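Local coordinates for DUF5624 domain-containing protein (Legionella pneumophila subsp. pneumophila, PDB 4JX2) that is of unknown function but is probably secreted, and pairs with a second copy of itself in the crystal, at residues T30-A33 against F34-Y38; T324-G327 against A328-R332. All coordinates share one frame; numbering follows the deposited sequence.

Overall arrangement
Interaction 1 (30-38) comes first along the chain and covers the start of helix 32-41, the earliest helix in the model; interaction 2 (324-332) follows much later, in the middle of the long helix 315-339. Their centres lie 28 Å apart and their nearest atoms about 11 Å apart, so the two do not touch. Interaction 1 sits far out, 48 Å from the centre of the chain, whereas interaction 2, at 24 Å, packs beside strand 257-262 of the mixed five-stranded sheet. Both reach the second subunit: the N-terminal helix lies against that copy's helices, and helix 315-339 meets it through V325, R329 and R332, so both helices contribute to the dimer interface.

Interaction 1 of 2, residues T30-A33 against F34-Y38; sequences TPQA and FWNLY
T30 and P31 meet W35 and F34 in a local contact where the chain enters helix 32-41, an N-terminal helix reaching far from the centre of its own subunit. The methyl CG2 of T30 lies over one face of the indole, 4.0 Å from the centroid of the W35 five-membered ring, a CH-pi contact. The same rotamer (chi1 -74°) sets CG2 anti to the backbone N and the hydroxyl beside that N; OG1 is hydrogen-bonded to E112 of the second subunit. P31 runs alongside F34 and meets the edge of the phenyl ring, its CG 3.8 Å from F34 CD2; the same ring meets W162 of the second subunit edge-to-face. Q32 folds back at chi2 (62°) and sends NE2 one turn along the helix to N36 OD1 at 2.9 Å. That bond is nearly straight at 172° and lies in the Q32 amide plane, but it meets the N36 carbonyl tilted from that group's plane. Q32 O takes N36 N and A33 O takes L37 N, while the bonds from F34 N and W35 N to P31 O are weak. Together these make the first turn of an alpha-helix with proline at the N-cap, its side chains reaching across to a partner subunit.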
loop_
_atom_site.group_PDB
_atom_site.type_symbol
_atom_site.label_atom_id
_atom_site.label_comp_id
_atom_site.label_asym_id
_atom_site.label_seq_id
_atom_site.Cartn_x
_atom_site.Cartn_y
_atom_site.Cartn_z
ATOM N N THR A 30 -22.067 27.447 -0.346
ATOM C CA THR A 30 -22.045 27.014 -1.739
ATOM C C THR A 30 -23.458 27.195 -2.337
ATOM O O THR A 30 -24.421 26.649 -1.769
ATOM C CB THR A 30 -21.575 25.549 -1.841
ATOM O OG1 THR A 30 -20.169 25.476 -1.605
ATOM C CG2 THR A 30 -21.891 24.916 -3.192
ATOM N N PRO A 31 -23.588 27.965 -3.460
ATOM C CA PRO A 31 -24.908 28.127 -4.106
ATOM C C PRO A 31 -25.580 26.785 -4.399
ATOM O O PRO A 31 -24.916 25.829 -4.807
ATOM C CB PRO A 31 -24.580 28.872 -5.402
ATOM C CG PRO A 31 -23.299 29.584 -5.111
ATOM C CD PRO A 31 -22.526 28.667 -4.219
ATOM N N GLN A 32 -26.906 26.706 -4.158
ATOM C CA GLN A 32 -27.694 25.488 -4.354
ATOM C C GLN A 32 -27.571 24.933 -5.782
ATOM O O GLN A 32 -27.510 23.715 -5.944
ATOM C CB GLN A 32 -29.165 25.737 -4.006
ATOM C CG GLN A 32 -30.027 24.473 -3.948
ATOM C CD GLN A 32 -29.577 23.503 -2.893
ATOM O OE1 GLN A 32 -29.451 23.849 -1.710
ATOM N NE2 GLN A 32 -29.334 22.260 -3.308
ATOM N N ALA A 33 -27.519 25.813 -6.801
ATOM C CA ALA A 33 -27.367 25.395 -8.190
ATOM C C ALA A 33 -26.143 24.499 -8.344
ATOM O O ALA A 33 -26.230 23.491 -9.047
ATOM C CB ALA A 33 -27.264 26.601 -9.107
ATOM N N PHE A 34 -25.025 24.814 -7.632
ATOM C CA PHE A 34 -23.810 23.993 -7.697
ATOM C C PHE A 34 -24.021 22.603 -7.059
ATOM O O PHE A 34 -23.572 21.608 -7.620
ATOM C CB PHE A 34 -22.611 24.693 -7.075
ATOM C CG PHE A 34 -21.977 25.735 -7.961
ATOM C CD1 PHE A 34 -21.290 25.368 -9.113
ATOM C CD2 PHE A 34 -22.026 27.082 -7.624
ATOM C CE1 PHE A 34 -20.668 26.331 -9.912
ATOM C CE2 PHE A 34 -21.404 28.040 -8.422
ATOM C CZ PHE A 34 -20.723 27.656 -9.558
ATOM N N TRP A 35 -24.717 22.526 -5.929
ATOM C CA TRP A 35 -25.005 21.247 -5.298
ATOM C C TRP A 35 -25.886 20.402 -6.207
ATOM O O TRP A 35 -25.600 19.223 -6.410
ATOM C CB TRP A 35 -25.674 21.447 -3.934
ATOM C CG TRP A 35 -24.723 21.627 -2.787
ATOM C CD1 TRP A 35 -24.652 22.701 -1.948
ATOM C CD2 TRP A 35 -23.736 20.686 -2.318
ATOM N NE1 TRP A 35 -23.682 22.494 -0.985
ATOM C CE2 TRP A 35 -23.095 21.271 -1.198
ATOM C CE3 TRP A 35 -23.333 19.396 -2.734
ATOM C CZ2 TRP A 35 -22.088 20.610 -0.481
ATOM C CZ3 TRP A 35 -22.327 18.748 -2.028
ATOM C CH2 TRP A 35 -21.710 19.356 -0.921
ATOM N N ASN A 36 -26.920 21.013 -6.798
ATOM C CA ASN A 36 -27.828 20.335 -7.727
ATOM C C ASN A 36 -27.034 19.705 -8.884
ATOM O O ASN A 36 -27.211 18.514 -9.148
ATOM C CB ASN A 36 -28.916 21.287 -8.243
ATOM C CG ASN A 36 -29.841 21.806 -7.162
ATOM O OD1 ASN A 36 -29.802 21.380 -6.000
ATOM N ND2 ASN A 36 -30.695 22.745 -7.520
ATOM N N LEU A 37 -26.102 20.472 -9.497
ATOM C CA LEU A 37 -25.246 19.994 -10.579
ATOM C C LEU A 37 -24.327 18.886 -10.080
ATOM O O LEU A 37 -24.171 17.878 -10.773
ATOM C CB LEU A 37 -24.420 21.139 -11.210
ATOM C CG LEU A 37 -23.531 20.751 -12.418
ATOM C CD1 LEU A 37 -24.369 20.169 -13.556
ATOM C CD2 LEU A 37 -22.709 21.916 -12.905
ATOM N N TYR A 38 -23.745 19.060 -8.879
ATOM C CA TYR A 38 -22.846 18.082 -8.269
ATOM C C TYR A 38 -23.536 16.718 -8.109
ATOM O O TYR A 38 -23.023 15.703 -8.585
ATOM C CB TYR A 38 -22.310 18.579 -6.912
ATOM C CG TYR A 38 -21.324 17.615 -6.291
ATOM C CD1 TYR A 38 -20.009 17.547 -6.740
ATOM C CD2 TYR A 38 -21.721 16.726 -5.294
ATOM C CE1 TYR A 38 -19.108 16.632 -6.200
ATOM C CE2 TYR A 38 -20.827 15.803 -4.749
ATOM C CZ TYR A 38 -19.517 15.772 -5.193
ATOM O OH TYR A 38 -18.642 14.857 -4.664
#

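Interaction 2 of 2, residues T324-G327 against A328-R332; sequences TVWG and ARHNR. With SO4 (sulfate ion), chain P.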
loop_
_atom_site.group_PDB
_atom_site.type_symbol
_atom_site.label_atom_id
_atom_site.label_comp_id
_atom_site.label_asym_id
_atom_site.label_seq_id
_atom_site.Cartn_x
_atom_site.Cartn_y
_atom_site.Cartn_z
ATOM N N THR A 324 -18.502 -4.060 -1.221
ATOM C CA THR A 324 -17.876 -2.809 -0.794
ATOM C C THR A 324 -16.393 -2.852 -1.051
ATOM O O THR A 324 -15.834 -1.849 -1.513
ATOM C CB THR A 324 -18.192 -2.508 0.677
ATOM O OG1 THR A 324 -19.589 -2.706 0.916
ATOM C CG2 THR A 324 -17.770 -1.102 1.107
ATOM N N VAL A 325 -15.745 -3.989 -0.759
ATOM C CA VAL A 325 -14.304 -4.111 -0.956
ATOM C C VAL A 325 -14.007 -4.604 -2.380
ATOM O O VAL A 325 -13.683 -3.782 -3.230
ATOM C CB VAL A 325 -13.592 -4.956 0.131
ATOM C CG1 VAL A 325 -12.090 -4.961 -0.093
ATOM C CG2 VAL A 325 -13.897 -4.408 1.518
ATOM N N TRP A 326 -14.179 -5.907 -2.655
ATOM C CA TRP A 326 -13.833 -6.522 -3.934
ATOM C C TRP A 326 -14.571 -5.902 -5.136
ATOM O O TRP A 326 -13.911 -5.484 -6.095
ATOM C CB TRP A 326 -14.028 -8.054 -3.890
ATOM C CG TRP A 326 -13.298 -8.742 -5.007
ATOM C CD1 TRP A 326 -11.984 -9.115 -5.022
ATOM C CD2 TRP A 326 -13.796 -8.976 -6.332
ATOM N NE1 TRP A 326 -11.644 -9.604 -6.264
ATOM C CE2 TRP A 326 -12.727 -9.498 -7.097
ATOM C CE3 TRP A 326 -15.040 -8.769 -6.956
ATOM C CZ2 TRP A 326 -12.872 -9.853 -8.445
ATOM C CZ3 TRP A 326 -15.175 -9.112 -8.294
ATOM C CH2 TRP A 326 -14.108 -9.663 -9.018
ATOM N N GLY A 327 -15.907 -5.853 -5.058
ATOM C CA GLY A 327 -16.805 -5.368 -6.106
ATOM C C GLY A 327 -16.510 -3.981 -6.635
ATOM O O GLY A 327 -16.498 -3.779 -7.849
ATOM N N ALA A 328 -16.295 -3.011 -5.727
ATOM C CA ALA A 328 -16.002 -1.615 -6.060
ATOM C C ALA A 328 -14.686 -1.493 -6.860
ATOM O O ALA A 328 -14.677 -0.802 -7.886
ATOM C CB ALA A 328 -15.936 -0.786 -4.796
ATOM N N ARG A 329 -13.608 -2.232 -6.444
ATOM C CA ARG A 329 -12.318 -2.212 -7.157
ATOM C C ARG A 329 -12.485 -2.767 -8.551
ATOM O O ARG A 329 -11.998 -2.170 -9.511
ATOM C CB ARG A 329 -11.200 -2.964 -6.420
ATOM C CG ARG A 329 -11.190 -2.872 -4.904
ATOM C CD ARG A 329 -10.509 -1.664 -4.289
ATOM N NE ARG A 329 -11.245 -0.405 -4.442
ATOM C CZ ARG A 329 -12.223 0.013 -3.640
ATOM N NH1 ARG A 329 -12.629 -0.744 -2.624
ATOM N NH2 ARG A 329 -12.817 1.184 -3.862
ATOM N N HIS A 330 -13.234 -3.861 -8.674
ATOM C CA HIS A 330 -13.493 -4.480 -9.959
ATOM C C HIS A 330 -14.401 -3.638 -10.867
ATOM O O HIS A 330 -14.178 -3.589 -12.079
ATOM C CB HIS A 330 -14.106 -5.845 -9.740
ATOM C CG HIS A 330 -13.836 -6.785 -10.867
ATOM N ND1 HIS A 330 -12.537 -7.230 -11.156
ATOM C CD2 HIS A 330 -14.705 -7.358 -11.733
ATOM C CE1 HIS A 330 -12.668 -8.051 -12.184
ATOM N NE2 HIS A 330 -13.957 -8.169 -12.560
ATOM N N ASN A 331 -15.411 -2.971 -10.284
ATOM C CA ASN A 331 -16.348 -2.139 -11.033
ATOM C C ASN A 331 -15.667 -0.906 -11.610
ATOM O O ASN A 331 -15.971 -0.543 -12.743
ATOM C CB ASN A 331 -17.555 -1.755 -10.189
ATOM C CG ASN A 331 -18.766 -2.607 -10.489
ATOM O OD1 ASN A 331 -19.140 -3.515 -9.742
ATOM N ND2 ASN A 331 -19.381 -2.354 -11.627
ATOM N N ARG A 332 -14.715 -0.304 -10.866
ATOM C CA ARG A 332 -13.924 0.841 -11.333
ATOM C C ARG A 332 -13.048 0.459 -12.585
ATOM O O ARG A 332 -12.927 1.296 -13.486
ATOM C CB ARG A 332 -13.075 1.429 -10.204
ATOM C CG ARG A 332 -13.869 2.348 -9.307
ATOM C CD ARG A 332 -13.213 2.494 -7.958
ATOM N NE ARG A 332 -12.121 3.471 -7.967
ATOM C CZ ARG A 332 -12.207 4.701 -7.462
ATOM N NH1 ARG A 332 -13.334 5.118 -6.898
ATOM N NH2 ARG A 332 -11.162 5.516 -7.504
HETATM S S SO4 P . -10.814 8.031 -5.108
HETATM O O1 SO4 P . -10.498 9.427 -4.923
HETATM O O2 SO4 P . -12.135 7.892 -5.735
HETATM O O3 SO4 P . -9.802 7.436 -5.978
HETATM O O4 SO4 P . -10.819 7.384 -3.788
#
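W326 O accepts the backbone N-H of H330 at 3.1 Å, and the next bond, N331 N to G327 O, is shorter at 2.8 Å. These i to i+4 bonds carry helix 315-339 on from the wider, pi-type turn at 324-327. At the far end of the segment R332 grips a sulfate, probably taken from the crystallisation liquor. Both terminal nitrogens reach the same oxygen: NH1 and NH2 of R332 lie 3.2 and 3.1 Å from sulfate O2, which sits in the guanidinium plane at its edge; NH2 also makes a weak bond to O3. L384 N and N267 ND2 of the second subunit also bond the sulfate, so the anion bridges the two copies.

One turn apart, W326 and H330 run side by side, each with CG anti to its own backbone N, and their rings form an offset stack with planes 25° apart. W326 CH2 stands over the centre of the imidazole, 3.4 Å from H330 CG, while H330 CB lies over the rim of the indole six-membered ring. Outside partners probably limit the rotation of both rings: W326 NE1 bonds R295 O, and H330 ND1 bonds the hydroxyl of Y297, whose ring also meets W326 edge-to-face. R329, bent at chi2 and chi3, curls back over the preceding turn; beyond it S269 of the second subunit packs on R329. V325 and W326 rest on I259. The arrangement is an i to i+4 aromatic pair on an alpha-helix that packs against a beta-sheet and also contributes to a dimer interface.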